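Local coordinates for lombricine kinase (Urechis caupo, PDB 3JQ3), which catalyses the reversible transfer of a phosphoryl group between ATP and the guanidino compound lombricine, as a member of the ATP:guanido phosphotransferase family, at residues 115-120 and 279-284; 128-133 and 219-224; 146-151 and 249-254. All blocks are in the same frame, centred on the assembly; numbering follows the deposited sequence.

Contact 1: 115-120 and 279-284; sequences SCRIRT and RASVHV. With ADP (adenosine-5'-diphosphate), chain B.
The guanidinium of R119 rests one face on the side chain of R279, with R119 NE 3.3 Å from R279 CB, and turns its edge to the β-phosphate oxygen O3B of ADP. The R117 guanidinium has the ribose O4' over the centre of one face, R119 CB more loosely near the rim of the other, and ADP O3B in plane at its edge. H283 lays a ring face over the adenine near N1. R117 has CG anti to its backbone N (chi1 -178°) and an extended chain beyond, so that CD passes along the base, and NH1 donates to ADP O2B at 2.7 Å. Two serines read the base edges: S115 OG donates to N1 and S281 OG to N7, each at 2.7 Å. On the antiparallel strands behind them, R117 and S281 exchange two backbone bonds, S281 N to R117 O being 2.7 Å, as do R119 and R279. C116, I118, A280 and V282 face the other way, toward helices 233-252 and 333-355. R279 NE adds a weak bond to O3B, its NH2 a salt bridge to D322. Three arginines thus converge on the terminal phosphate of ADP, and their positive charge probably offsets the negative charge of the diphosphate.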
loop_
_atom_site.group_PDB
_atom_site.type_symbol
_atom_site.label_atom_id
_atom_site.label_comp_id
_atom_site.label_asym_id
_atom_site.label_seq_id
_atom_site.Cartn_x
_atom_site.Cartn_y
_atom_site.Cartn_z
ATOM N N SER A 115 -32.377 0.728 17.312
ATOM C CA SER A 115 -32.179 -0.082 16.116
ATOM C C SER A 115 -31.367 -1.339 16.411
ATOM O O SER A 115 -30.658 -1.410 17.414
ATOM C CB SER A 115 -31.495 0.738 15.019
ATOM O OG SER A 115 -30.235 1.217 15.455
ATOM N N CYS A 116 -31.475 -2.327 15.531
ATOM C CA CYS A 116 -30.746 -3.577 15.697
ATOM C C CYS A 116 -30.000 -3.952 14.428
ATOM O O CYS A 116 -30.488 -3.739 13.321
ATOM C CB CYS A 116 -31.697 -4.702 16.105
ATOM S SG CYS A 116 -32.552 -4.403 17.661
ATOM N N ARG A 117 -28.813 -4.521 14.598
ATOM C CA ARG A 117 -27.948 -4.838 13.472
ATOM C C ARG A 117 -27.164 -6.117 13.746
ATOM O O ARG A 117 -26.651 -6.317 14.844
ATOM C CB ARG A 117 -26.992 -3.669 13.218
ATOM C CG ARG A 117 -26.058 -3.844 12.035
ATOM C CD ARG A 117 -25.295 -2.550 11.767
ATOM N NE ARG A 117 -24.348 -2.678 10.663
ATOM C CZ ARG A 117 -23.088 -3.078 10.803
ATOM N NH1 ARG A 117 -22.296 -3.162 9.742
ATOM N NH2 ARG A 117 -22.619 -3.396 12.004
ATOM N N ILE A 118 -27.086 -6.986 12.744
ATOM C CA ILE A 118 -26.319 -8.219 12.863
ATOM C C ILE A 118 -25.521 -8.458 11.589
ATOM O O ILE A 118 -26.082 -8.471 10.493
ATOM C CB ILE A 118 -27.230 -9.432 13.123
ATOM C CG1 ILE A 118 -27.998 -9.251 14.437
ATOM C CG2 ILE A 118 -26.413 -10.713 13.148
ATOM C CD1 ILE A 118 -29.025 -10.337 14.704
ATOM N N ARG A 119 -24.212 -8.634 11.729
ATOM C CA ARG A 119 -23.358 -8.819 10.562
ATOM C C ARG A 119 -22.421 -10.013 10.679
ATOM O O ARG A 119 -22.050 -10.430 11.775
ATOM C CB ARG A 119 -22.560 -7.544 10.259
ATOM C CG ARG A 119 -21.590 -7.109 11.351
ATOM C CD ARG A 119 -20.251 -7.839 11.261
ATOM N NE ARG A 119 -19.217 -7.193 12.067
ATOM C CZ ARG A 119 -18.083 -7.779 12.441
ATOM N NH1 ARG A 119 -17.197 -7.113 13.175
ATOM N NH2 ARG A 119 -17.837 -9.033 12.085
ATOM N N THR A 120 -22.051 -10.559 9.526
ATOM C CA THR A 120 -21.051 -11.613 9.447
ATOM C C THR A 120 -20.358 -11.524 8.093
ATOM O O THR A 120 -20.737 -10.716 7.245
ATOM C CB THR A 120 -21.675 -13.012 9.618
ATOM O OG1 THR A 120 -20.641 -13.978 9.855
ATOM C CG2 THR A 120 -22.454 -13.406 8.377
ATOM N N ARG A 279 -21.191 -9.985 14.537
ATOM C CA ARG A 279 -21.338 -8.878 15.472
ATOM C C ARG A 279 -22.789 -8.420 15.503
ATOM O O ARG A 279 -23.258 -7.739 14.590
ATOM C CB ARG A 279 -20.427 -7.707 15.106
ATOM C CG ARG A 279 -20.278 -6.682 16.229
ATOM C CD ARG A 279 -19.376 -5.518 15.824
ATOM N NE ARG A 279 -20.127 -4.418 15.229
ATOM C CZ ARG A 279 -20.573 -3.368 15.911
ATOM N NH1 ARG A 279 -20.338 -3.271 17.209
ATOM N NH2 ARG A 279 -21.253 -2.413 15.294
ATOM N N ALA A 280 -23.498 -8.818 16.551
ATOM C CA ALA A 280 -24.862 -8.371 16.769
ATOM C C ALA A 280 -24.815 -7.143 17.655
ATOM O O ALA A 280 -24.199 -7.164 18.717
ATOM C CB ALA A 280 -25.678 -9.467 17.426
ATOM N N SER A 281 -25.468 -6.073 17.223
ATOM C CA SER A 281 -25.436 -4.828 17.973
ATOM C C SER A 281 -26.799 -4.156 18.035
ATOM O O SER A 281 -27.682 -4.419 17.217
ATOM C CB SER A 281 -24.434 -3.864 17.348
ATOM O OG SER A 281 -24.922 -3.381 16.109
ATOM N N VAL A 282 -26.952 -3.278 19.018
ATOM C CA VAL A 282 -28.114 -2.416 19.112
ATOM C C VAL A 282 -27.649 -0.985 19.342
ATOM O O VAL A 282 -26.553 -0.750 19.852
ATOM C CB VAL A 282 -29.022 -2.812 20.288
ATOM C CG1 VAL A 282 -29.483 -4.255 20.150
ATOM C CG2 VAL A 282 -28.294 -2.596 21.609
ATOM N N HIS A 283 -28.479 -0.029 18.943
ATOM C CA HIS A 283 -28.309 1.344 19.378
ATOM C C HIS A 283 -29.223 1.525 20.577
ATOM O O HIS A 283 -30.443 1.443 20.449
ATOM C CB HIS A 283 -28.669 2.321 18.261
ATOM C CG HIS A 283 -27.575 2.516 17.258
ATOM N ND1 HIS A 283 -27.497 3.627 16.445
ATOM C CD2 HIS A 283 -26.503 1.749 16.949
ATOM C CE1 HIS A 283 -26.432 3.529 15.670
ATOM N NE2 HIS A 283 -25.811 2.398 15.956
ATOM N N VAL A 284 -28.629 1.738 21.745
ATOM C CA VAL A 284 -29.393 1.841 22.980
ATOM C C VAL A 284 -29.041 3.116 23.739
ATOM O O VAL A 284 -27.868 3.417 23.964
ATOM C CB VAL A 284 -29.174 0.604 23.882
ATOM C CG1 VAL A 284 -27.692 0.309 24.025
ATOM C CG2 VAL A 284 -29.822 0.808 25.242
HETATM P PB ADP B . -18.727 -3.274 11.864
HETATM O O1B ADP B . -17.342 -3.022 11.315
HETATM O O2B ADP B . -19.852 -2.965 10.909
HETATM O O3B ADP B . -18.870 -4.596 12.576
HETATM P PA ADP B . -18.479 -0.640 12.875
HETATM O O1A ADP B . -17.450 -0.521 11.776
HETATM O O2A ADP B . -18.176 -0.110 14.258
HETATM O O3A ADP B . -18.897 -2.189 13.043
HETATM O "O5'" ADP B . -19.838 0.075 12.390
HETATM C "C5'" ADP B . -20.158 0.240 11.009
HETATM C "C4'" ADP B . -21.412 1.101 10.907
HETATM O "O4'" ADP B . -22.566 0.356 11.311
HETATM C "C3'" ADP B . -21.323 2.315 11.819
HETATM O "O3'" ADP B . -21.355 3.513 11.035
HETATM C "C2'" ADP B . -22.551 2.263 12.706
HETATM O "O2'" ADP B . -23.233 3.520 12.687
HETATM C "C1'" ADP B . -23.425 1.176 12.106
HETATM N N9 ADP B . -24.102 0.381 13.165
HETATM C C8 ADP B . -23.515 -0.489 14.009
HETATM N N7 ADP B . -24.427 -1.043 14.851
HETATM C C5 ADP B . -25.632 -0.525 14.548
HETATM C C6 ADP B . -27.021 -0.679 15.045
HETATM N N6 ADP B . -27.323 -1.519 16.066
HETATM N N1 ADP B . -27.982 0.053 14.444
HETATM C C2 ADP B . -27.705 0.895 13.429
HETATM N N3 ADP B . -26.471 1.082 12.928
HETATM C C4 ADP B . -25.409 0.413 13.437
HETATM O O HOH W 1 -23.644 -4.855 14.269
#

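Contact 2: 128-133 and 219-224; sequences CYPPSC and EDHMRV. With ADP (adenosine-5'-diphosphate), chain B.
H221 carries its CG beside the backbone N and anti to the carbonyl carbon (chi1 -71°), a setting that swings the imidazole across to the carbonyl of C128. There NE2 donates to C128 O at 2.6 Å, with an angle of 151° at the hydrogen. The oxygen lies in the plane of the imidazole, yet the ring nitrogen approaches from above the carbonyl plane. Since ND1 is hydrogen-bonded to the backbone N of I124, both ring nitrogens are engaged and the rotation of the ring is fixed. Y129 CD1 lies over the rim of one imidazole face, the rings oblique, planes 41° and centroids 5.8 Å apart. Beside it P130 presses its pyrrolidine ring on the backbone of E219, CG coming to 3.6 Å from E219 O. Residues 128-133 are folded back tightly, Y129 O accepting from both S132 N and C133 N, and E137 holds C128 N from the following helix. Farther along, R223 bends at its second and third torsions and brings NH1 to 3.3 Å from ADP O2B. The arrangement joins the loop before helix 135-149 to the lead-in of strand 222-229, which delivers one of the arginines of the phosphagen kinase nucleotide site.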
loop_
_atom_site.group_PDB
_atom_site.type_symbol
_atom_site.label_atom_id
_atom_site.label_comp_id
_atom_site.label_asym_id
_atom_site.label_seq_id
_atom_site.Cartn_x
_atom_site.Cartn_y
_atom_site.Cartn_z
ATOM N N CYS A 128 -9.225 -17.162 -3.615
ATOM C CA CYS A 128 -8.363 -16.525 -2.622
ATOM C C CYS A 128 -9.000 -15.314 -1.940
ATOM O O CYS A 128 -9.860 -14.640 -2.509
ATOM C CB CYS A 128 -7.041 -16.103 -3.266
ATOM S SG CYS A 128 -5.874 -17.452 -3.532
ATOM N N TYR A 129 -8.562 -15.040 -0.715
ATOM C CA TYR A 129 -8.972 -13.838 -0.004
ATOM C C TYR A 129 -8.375 -12.602 -0.679
ATOM O O TYR A 129 -7.430 -12.715 -1.461
ATOM C CB TYR A 129 -8.525 -13.902 1.457
ATOM C CG TYR A 129 -9.224 -14.960 2.284
ATOM C CD1 TYR A 129 -10.608 -15.069 2.283
ATOM C CD2 TYR A 129 -8.499 -15.833 3.083
ATOM C CE1 TYR A 129 -11.250 -16.032 3.041
ATOM C CE2 TYR A 129 -9.132 -16.796 3.849
ATOM C CZ TYR A 129 -10.508 -16.890 3.824
ATOM O OH TYR A 129 -11.145 -17.844 4.583
ATOM N N PRO A 130 -8.924 -11.414 -0.374
ATOM C CA PRO A 130 -8.474 -10.145 -0.963
ATOM C C PRO A 130 -6.963 -9.870 -0.903
ATOM O O PRO A 130 -6.449 -9.189 -1.789
ATOM C CB PRO A 130 -9.243 -9.099 -0.152
ATOM C CG PRO A 130 -10.509 -9.793 0.208
ATOM C CD PRO A 130 -10.120 -11.230 0.468
ATOM N N PRO A 131 -6.260 -10.375 0.121
ATOM C CA PRO A 131 -4.819 -10.099 0.118
ATOM C C PRO A 131 -4.088 -10.755 -1.055
ATOM O O PRO A 131 -3.064 -10.232 -1.500
ATOM C CB PRO A 131 -4.340 -10.711 1.439
ATOM C CG PRO A 131 -5.556 -10.760 2.304
ATOM C CD PRO A 131 -6.697 -11.019 1.371
ATOM N N SER A 132 -4.616 -11.871 -1.555
ATOM C CA SER A 132 -3.897 -12.677 -2.541
ATOM C C SER A 132 -4.638 -12.878 -3.860
ATOM O O SER A 132 -4.032 -13.261 -4.857
ATOM C CB SER A 132 -3.541 -14.046 -1.949
ATOM O OG SER A 132 -2.629 -13.927 -0.869
ATOM N N CYS A 133 -5.942 -12.631 -3.870
ATOM C CA CYS A 133 -6.748 -12.916 -5.055
ATOM C C CYS A 133 -6.300 -12.121 -6.279
ATOM O O CYS A 133 -5.810 -11.001 -6.158
ATOM C CB CYS A 133 -8.236 -12.673 -4.784
ATOM S SG CYS A 133 -8.698 -10.937 -4.594
ATOM N N GLU A 219 -13.663 -6.156 2.370
ATOM C CA GLU A 219 -12.614 -6.746 3.192
ATOM C C GLU A 219 -12.760 -8.262 3.192
ATOM O O GLU A 219 -11.797 -8.992 3.428
ATOM C CB GLU A 219 -12.658 -6.192 4.616
ATOM C CG GLU A 219 -12.454 -4.689 4.683
ATOM C CD GLU A 219 -12.196 -4.192 6.090
ATOM O OE1 GLU A 219 -12.200 -5.020 7.026
ATOM O OE2 GLU A 219 -11.985 -2.972 6.258
ATOM N N ASP A 220 -13.974 -8.722 2.921
ATOM C CA ASP A 220 -14.248 -10.139 2.731
ATOM C C ASP A 220 -14.869 -10.327 1.357
ATOM O O ASP A 220 -15.236 -9.354 0.699
ATOM C CB ASP A 220 -15.222 -10.647 3.795
ATOM C CG ASP A 220 -14.693 -10.479 5.201
ATOM O OD1 ASP A 220 -13.571 -10.954 5.477
ATOM O OD2 ASP A 220 -15.404 -9.879 6.035
ATOM N N HIS A 221 -14.992 -11.577 0.921
ATOM C CA HIS A 221 -15.703 -11.854 -0.316
ATOM C C HIS A 221 -17.124 -11.324 -0.194
ATOM O O HIS A 221 -17.582 -10.545 -1.031
ATOM C CB HIS A 221 -15.715 -13.352 -0.630
ATOM C CG HIS A 221 -14.382 -13.892 -1.048
ATOM N ND1 HIS A 221 -14.076 -15.237 -1.012
ATOM C CD2 HIS A 221 -13.269 -13.267 -1.501
ATOM C CE1 HIS A 221 -12.838 -15.416 -1.431
ATOM N NE2 HIS A 221 -12.324 -14.236 -1.734
ATOM N N MET A 222 -17.808 -11.739 0.869
ATOM C CA MET A 222 -19.175 -11.303 1.125
ATOM C C MET A 222 -19.348 -10.798 2.556
ATOM O O MET A 222 -19.036 -11.501 3.518
ATOM C CB MET A 222 -20.163 -12.440 0.844
ATOM C CG MET A 222 -21.621 -12.000 0.825
ATOM S SD MET A 222 -22.739 -13.256 0.170
ATOM C CE MET A 222 -22.623 -14.503 1.450
ATOM N N ARG A 223 -19.836 -9.568 2.684
ATOM C CA ARG A 223 -20.197 -9.010 3.980
ATOM C C ARG A 223 -21.716 -8.946 4.062
ATOM O O ARG A 223 -22.361 -8.316 3.227
ATOM C CB ARG A 223 -19.601 -7.615 4.162
ATOM C CG ARG A 223 -20.062 -6.907 5.434
ATOM C CD ARG A 223 -19.127 -7.160 6.610
ATOM N NE ARG A 223 -18.123 -6.106 6.747
ATOM C CZ ARG A 223 -18.239 -5.060 7.562
ATOM N NH1 ARG A 223 -19.317 -4.925 8.325
ATOM N NH2 ARG A 223 -17.275 -4.148 7.618
ATOM N N VAL A 224 -22.285 -9.608 5.063
ATOM C CA VAL A 224 -23.736 -9.682 5.197
ATOM C C VAL A 224 -24.222 -8.860 6.383
ATOM O O VAL A 224 -23.679 -8.953 7.482
ATOM C CB VAL A 224 -24.217 -11.138 5.350
ATOM C CG1 VAL A 224 -25.734 -11.194 5.384
ATOM C CG2 VAL A 224 -23.676 -11.995 4.214
HETATM P PB ADP B . -18.727 -3.274 11.864
HETATM O O1B ADP B . -17.342 -3.022 11.315
HETATM O O2B ADP B . -19.852 -2.965 10.909
HETATM O O3B ADP B . -18.870 -4.596 12.576
HETATM P PA ADP B . -18.479 -0.640 12.875
HETATM O O1A ADP B . -17.450 -0.521 11.776
HETATM O O2A ADP B . -18.176 -0.110 14.258
HETATM O O3A ADP B . -18.897 -2.189 13.043
HETATM O "O5'" ADP B . -19.838 0.075 12.390
HETATM C "C5'" ADP B . -20.158 0.240 11.009
HETATM C "C4'" ADP B . -21.412 1.101 10.907
HETATM O "O4'" ADP B . -22.566 0.356 11.311
HETATM C "C3'" ADP B . -21.323 2.315 11.819
HETATM O "O3'" ADP B . -21.355 3.513 11.035
HETATM C "C2'" ADP B . -22.551 2.263 12.706
HETATM O "O2'" ADP B . -23.233 3.520 12.687
HETATM C "C1'" ADP B . -23.425 1.176 12.106
HETATM N N9 ADP B . -24.102 0.381 13.165
HETATM C C8 ADP B . -23.515 -0.489 14.009
HETATM N N7 ADP B . -24.427 -1.043 14.851
HETATM C C5 ADP B . -25.632 -0.525 14.548
HETATM C C6 ADP B . -27.021 -0.679 15.045
HETATM N N6 ADP B . -27.323 -1.519 16.066
HETATM N N1 ADP B . -27.982 0.053 14.444
HETATM C C2 ADP B . -27.705 0.895 13.429
HETATM N N3 ADP B . -26.471 1.082 12.928
HETATM C C4 ADP B . -25.409 0.413 13.437
#

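Contact 3: 146-151 and 249-254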
loop_
_atom_site.group_PDB
_atom_site.type_symbol
_atom_site.label_atom_id
_atom_site.label_comp_id
_atom_site.label_asym_id
_atom_site.label_seq_id
_atom_site.Cartn_x
_atom_site.Cartn_y
_atom_site.Cartn_z
ATOM N N THR A 146 -23.354 -12.389 -7.076
ATOM C CA THR A 146 -24.439 -11.676 -7.751
ATOM C C THR A 146 -25.393 -12.633 -8.453
ATOM O O THR A 146 -26.601 -12.409 -8.478
ATOM C CB THR A 146 -23.916 -10.643 -8.776
ATOM O OG1 THR A 146 -23.094 -11.301 -9.749
ATOM C CG2 THR A 146 -23.110 -9.555 -8.082
ATOM N N THR A 147 -24.843 -13.697 -9.026
ATOM C CA THR A 147 -25.654 -14.727 -9.664
ATOM C C THR A 147 -26.601 -15.359 -8.651
ATOM O O THR A 147 -27.757 -15.640 -8.959
ATOM C CB THR A 147 -24.776 -15.825 -10.292
ATOM O OG1 THR A 147 -24.201 -15.339 -11.512
ATOM C CG2 THR A 147 -25.602 -17.065 -10.589
ATOM N N ALA A 148 -26.099 -15.571 -7.438
ATOM C CA ALA A 148 -26.892 -16.155 -6.365
ATOM C C ALA A 148 -27.957 -15.183 -5.871
ATOM O O ALA A 148 -29.113 -15.561 -5.692
ATOM C CB ALA A 148 -25.992 -16.584 -5.218
ATOM N N LEU A 149 -27.560 -13.931 -5.654
ATOM C CA LEU A 149 -28.470 -12.909 -5.151
ATOM C C LEU A 149 -29.666 -12.707 -6.079
ATOM O O LEU A 149 -30.778 -12.442 -5.624
ATOM C CB LEU A 149 -27.738 -11.579 -4.960
ATOM C CG LEU A 149 -26.547 -11.549 -3.997
ATOM C CD1 LEU A 149 -25.854 -10.198 -4.069
ATOM C CD2 LEU A 149 -26.976 -11.865 -2.572
ATOM N N ALA A 150 -29.434 -12.831 -7.382
ATOM C CA ALA A 150 -30.488 -12.606 -8.364
ATOM C C ALA A 150 -31.561 -13.694 -8.317
ATOM O O ALA A 150 -32.618 -13.562 -8.935
ATOM C CB ALA A 150 -29.898 -12.495 -9.761
ATOM N N GLY A 151 -31.286 -14.764 -7.581
ATOM C CA GLY A 151 -32.249 -15.839 -7.416
ATOM C C GLY A 151 -33.133 -15.639 -6.199
ATOM O O GLY A 151 -34.098 -16.373 -5.993
ATOM N N GLU A 249 -28.044 -21.720 -0.846
ATOM C CA GLU A 249 -28.868 -22.629 -1.633
ATOM C C GLU A 249 -28.738 -22.325 -3.124
ATOM O O GLU A 249 -28.662 -23.235 -3.948
ATOM C CB GLU A 249 -30.329 -22.524 -1.193
ATOM C CG GLU A 249 -31.274 -23.504 -1.871
ATOM C CD GLU A 249 -32.731 -23.245 -1.518
ATOM O OE1 GLU A 249 -33.024 -22.178 -0.934
ATOM O OE2 GLU A 249 -33.584 -24.106 -1.827
ATOM N N GLN A 250 -28.712 -21.041 -3.464
ATOM C CA GLN A 250 -28.529 -20.623 -4.850
ATOM C C GLN A 250 -27.114 -20.923 -5.328
ATOM O O GLN A 250 -26.889 -21.176 -6.512
ATOM C CB GLN A 250 -28.829 -19.131 -5.009
ATOM C CG GLN A 250 -30.265 -18.762 -4.701
ATOM C CD GLN A 250 -31.252 -19.522 -5.563
ATOM O OE1 GLN A 250 -31.079 -19.635 -6.778
ATOM N NE2 GLN A 250 -32.300 -20.049 -4.937
ATOM N N MET A 251 -26.162 -20.892 -4.399
ATOM C CA MET A 251 -24.767 -21.181 -4.714
ATOM C C MET A 251 -24.531 -22.658 -5.029
ATOM O O MET A 251 -23.712 -22.987 -5.885
ATOM C CB MET A 251 -23.852 -20.725 -3.576
ATOM C CG MET A 251 -23.601 -19.227 -3.557
ATOM S SD MET A 251 -22.783 -18.650 -2.056
ATOM C CE MET A 251 -21.320 -19.680 -2.029
ATOM N N LYS A 252 -25.244 -23.543 -4.338
ATOM C CA LYS A 252 -25.116 -24.978 -4.591
ATOM C C LYS A 252 -25.457 -25.331 -6.034
ATOM O O LYS A 252 -24.884 -26.260 -6.605
ATOM C CB LYS A 252 -25.988 -25.788 -3.629
ATOM C CG LYS A 252 -25.275 -26.203 -2.351
ATOM C CD LYS A 252 -24.069 -27.081 -2.665
ATOM C CE LYS A 252 -23.300 -27.457 -1.405
ATOM N NZ LYS A 252 -22.098 -28.280 -1.719
ATOM N N LYS A 253 -26.389 -24.585 -6.617
ATOM C CA LYS A 253 -26.770 -24.782 -8.011
ATOM C C LYS A 253 -25.561 -24.677 -8.937
ATOM O O LYS A 253 -25.585 -25.180 -10.061
ATOM C CB LYS A 253 -27.832 -23.760 -8.426
ATOM C CG LYS A 253 -29.231 -24.044 -7.896
ATOM C CD LYS A 253 -30.187 -22.918 -8.263
ATOM C CE LYS A 253 -31.637 -23.360 -8.169
ATOM N NZ LYS A 253 -31.959 -23.950 -6.842
ATOM N N ASN A 254 -24.508 -24.024 -8.459
ATOM C CA ASN A 254 -23.305 -23.820 -9.259
ATOM C C ASN A 254 -22.066 -24.431 -8.618
ATOM O O ASN A 254 -20.940 -24.070 -8.958
ATOM C CB ASN A 254 -23.079 -22.329 -9.509
ATOM C CG ASN A 254 -24.239 -21.681 -10.235
ATOM O OD1 ASN A 254 -25.100 -22.366 -10.786
ATOM N ND2 ASN A 254 -24.267 -20.353 -10.241
#
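A148 and Q250 meet side to side, CB to CB at 3.8 Å, where the last turns of two helices meet. The same methyl of A148 touches M251, whose CG lies 3.9 Å away, with its sulfur end turned elsewhere. Q250 bends at its second torsion (chi2 -57°), which folds its chain over the end of the neighbouring helix: CG sits 3.5 Å from A148 O, and OE1 comes to 4.0 Å from G151 CA. At the solvent side the CG2 methyl of T147 lies beside the side chain of N254. One shell out, the helix ends are set by their own backbone bonds. A148 O accepts from G151 N at 3.0 Å, which keeps the glycine close to the glutamine, and M251 O accepts from N254 N in the partner. T147 OG1 is bonded back to R143 O within its helix, leaving the methyl to face across. Farther in, I247 packs on A148 and L149, and I124 and Y258 lie against M251. The two segments share no hydrogen bond or salt bridge, so what holds helix 135-149 beside helix 233-252 is van der Waals contact of the A148 methyl and carbonyl with the carbon stems of Q250 and M251, partly open to solvent.

Contact 1 lines the nucleotide site, and contact 2 reaches it through R223: their centres are 22 Å apart, but strands 113-122 and 222-229 are neighbours in the central sheet and join them directly. T120 O and V224 N, 2.9 Å apart, probably form a hydrogen bond between the strands. R117 NH1 and R223 NH1 lie 3.7 Å apart because both reach for O2B of ADP, and R307 from elsewhere in the chain also binds the nucleotide. Contact 3 lies away from this site, its centre about 26 Å from that of contact 1 and 18 Å from that of contact 2. Its helices follow the loop 128-133 and strand 222-229 in the chain, and its nearest atoms come within about 5 Å of contact 2.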